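Local atomic coordinates of beta-1,4-mannanase (Caldicellulosiruptor saccharolyticus, PDB entry 1PMH), a protein that binds mannohexaose, and probably mannan chains, as the family 27 carbohydrate-binding module of a beta-1,4-mannanase, an enzyme that hydrolyses mannans. Residues Ser97-Gly102 / Ser167-Pro172. Numbering follows the deposited sequence. Where two conformers were deposited one is given.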
loop_
_atom_site.group_PDB
_atom_site.type_symbol
_atom_site.label_atom_id
_atom_site.label_comp_id
_atom_site.label_asym_id
_atom_site.label_seq_id
_atom_site.Cartn_x
_atom_site.Cartn_y
_atom_site.Cartn_z
ATOM N N SER A 97 -16.472 3.586 8.138
ATOM C CA SER A 97 -17.364 4.718 8.351
ATOM C C SER A 97 -17.736 4.916 9.804
ATOM O O SER A 97 -17.832 6.047 10.278
ATOM C CB SER A 97 -18.634 4.566 7.501
ATOM O OG SER A 97 -19.473 3.508 7.941
ATOM N N LYS A 98 -17.856 3.828 10.538
ATOM C CA LYS A 98 -18.208 3.847 11.961
ATOM C C LYS A 98 -17.032 4.236 12.855
ATOM O O LYS A 98 -17.192 4.747 13.950
ATOM C CB LYS A 98 -18.754 2.478 12.393
ATOM C CG LYS A 98 -20.271 2.400 12.404
ATOM C CD LYS A 98 -20.836 1.493 11.332
ATOM C CE LYS A 98 -21.533 2.306 10.249
ATOM N NZ LYS A 98 -21.482 1.641 8.931
ATOM N N SER A 99 -15.827 4.025 12.374
ATOM C CA SER A 99 -14.625 4.359 13.108
ATOM C C SER A 99 -14.458 5.862 13.251
ATOM O O SER A 99 -14.900 6.625 12.410
ATOM C CB SER A 99 -13.392 3.692 12.541
ATOM O OG SER A 99 -12.937 4.288 11.351
ATOM N N GLN A 100 -13.797 6.290 14.318
ATOM C CA GLN A 100 -13.475 7.674 14.527
ATOM C C GLN A 100 -12.147 8.019 13.849
ATOM O O GLN A 100 -11.312 7.159 13.596
ATOM C CB GLN A 100 -13.389 8.002 16.019
ATOM C CG GLN A 100 -14.649 7.721 16.791
ATOM C CD GLN A 100 -15.864 8.369 16.198
ATOM O OE1 GLN A 100 -15.907 9.586 15.993
ATOM N NE2 GLN A 100 -16.899 7.568 15.987
ATOM N N GLY A 101 -11.940 9.302 13.637
ATOM C CA GLY A 101 -10.687 9.781 13.088
ATOM C C GLY A 101 -10.492 9.346 11.653
ATOM O O GLY A 101 -11.428 9.277 10.889
ATOM N N GLY A 102 -9.246 9.120 11.268
ATOM C CA GLY A 102 -8.913 8.719 9.915
ATOM C C GLY A 102 -7.482 8.257 9.900
ATOM O O GLY A 102 -6.915 8.014 10.946
ATOM N N SER A 167 -7.481 7.469 15.085
ATOM C CA SER A 167 -8.414 6.448 14.629
ATOM C C SER A 167 -8.559 5.343 15.674
ATOM O O SER A 167 -7.597 4.953 16.328
ATOM C CB SER A 167 -7.904 5.826 13.332
ATOM O OG SER A 167 -8.722 4.767 12.879
ATOM N N ASN A 168 -9.758 4.762 15.741
ATOM C CA ASN A 168 -9.998 3.518 16.466
ATOM C C ASN A 168 -10.311 2.351 15.547
ATOM O O ASN A 168 -10.821 1.307 16.005
ATOM C CB ASN A 168 -11.091 3.668 17.522
ATOM C CG ASN A 168 -12.437 4.001 16.958
ATOM O OD1 ASN A 168 -12.578 4.159 15.721
ATOM N ND2 ASN A 168 -13.445 4.128 17.714
ATOM N N TYR A 169 -10.000 2.473 14.260
ATOM C CA TYR A 169 -10.260 1.362 13.340
ATOM C C TYR A 169 -9.408 0.144 13.674
ATOM O O TYR A 169 -8.209 0.269 13.837
ATOM C CB TYR A 169 -9.997 1.854 11.892
ATOM C CG TYR A 169 -10.282 0.804 10.837
ATOM C CD1 TYR A 169 -11.577 0.410 10.530
ATOM C CD2 TYR A 169 -9.256 0.105 10.234
ATOM C CE1 TYR A 169 -11.825 -0.562 9.609
ATOM C CE2 TYR A 169 -9.505 -0.862 9.269
ATOM C CZ TYR A 169 -10.791 -1.221 8.990
ATOM O OH TYR A 169 -11.097 -2.212 8.105
ATOM N N LYS A 170 -10.049 -1.018 13.722
ATOM C CA LYS A 170 -9.402 -2.310 13.902
ATOM C C LYS A 170 -10.026 -3.203 12.871
ATOM O O LYS A 170 -11.164 -3.603 12.978
ATOM C CB LYS A 170 -9.631 -2.833 15.302
ATOM C CG LYS A 170 -9.037 -1.916 16.355
ATOM C CD LYS A 170 -9.046 -2.586 17.707
ATOM C CE LYS A 170 -8.639 -1.695 18.860
ATOM N NZ LYS A 170 -7.927 -2.449 19.955
ATOM N N GLY A 171 -9.300 -3.564 11.851
ATOM C CA GLY A 171 -9.831 -4.328 10.733
ATOM C C GLY A 171 -8.808 -4.364 9.617
ATOM O O GLY A 171 -7.678 -3.864 9.748
ATOM N N PRO A 172 -9.194 -4.985 8.512
ATOM C CA PRO A 172 -8.280 -5.074 7.379
ATOM C C PRO A 172 -8.202 -3.813 6.537
ATOM O O PRO A 172 -9.175 -3.059 6.412
ATOM C CB PRO A 172 -8.857 -6.230 6.587
ATOM C CG PRO A 172 -10.318 -6.190 6.852
ATOM C CD PRO A 172 -10.432 -5.768 8.298
HETATM O O HOH W 1 -16.162 4.556 16.558
HETATM O O HOH W 2 -10.611 5.790 11.230
#
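Asn168 reaches across to the backbone of Gln100, whose N donates to OD1 at 2.8 Å; the bond is fairly straight (157° at the hydrogen), but the donor stands 37° out of the amide's carbonyl plane. With chi1 at 63°, CG of Asn168 sits between its own backbone N and carbonyl carbon, a rotation that brings OD1 also to 3.3 Å from Ser99 CB. The side chains of Gln100 and Asn168 run alongside each other, their amides turned nearly at right angles, and one water accepts from both Gln100 NE2 and Asn168 ND2 while donating to Lys98 O. Replacing Asn168 by an alanine removes OD1 and ND2, which would probably leave the Gln100 N-H without this acceptor and the water without one of its donors. A second water joins the segments deeper in, donating to Ser99 OG and Gln100 O, and lying 2.7 Å from Ser167 OG; Ser99 OG is also tied back to Phe96 O. In this jelly-roll beta-sandwich the contact packs the exit of helix 93-98 against the loop that carries the chain from strand 153-165 in one sheet to strand 172-181 in the other. Ser167 OG accepts from Tyr169 N at 3.0 Å, closing an ST turn that shapes this loop. A CA-H...O contact runs from Ser167 CA to Gln100 O (3.2 Å), while Tyr169 CB meets the Ser99 side chain in van der Waals contact. The Tyr169 side chain also touches Ile91 and Val52, its OH donating to Pro172 O at 2.7 Å.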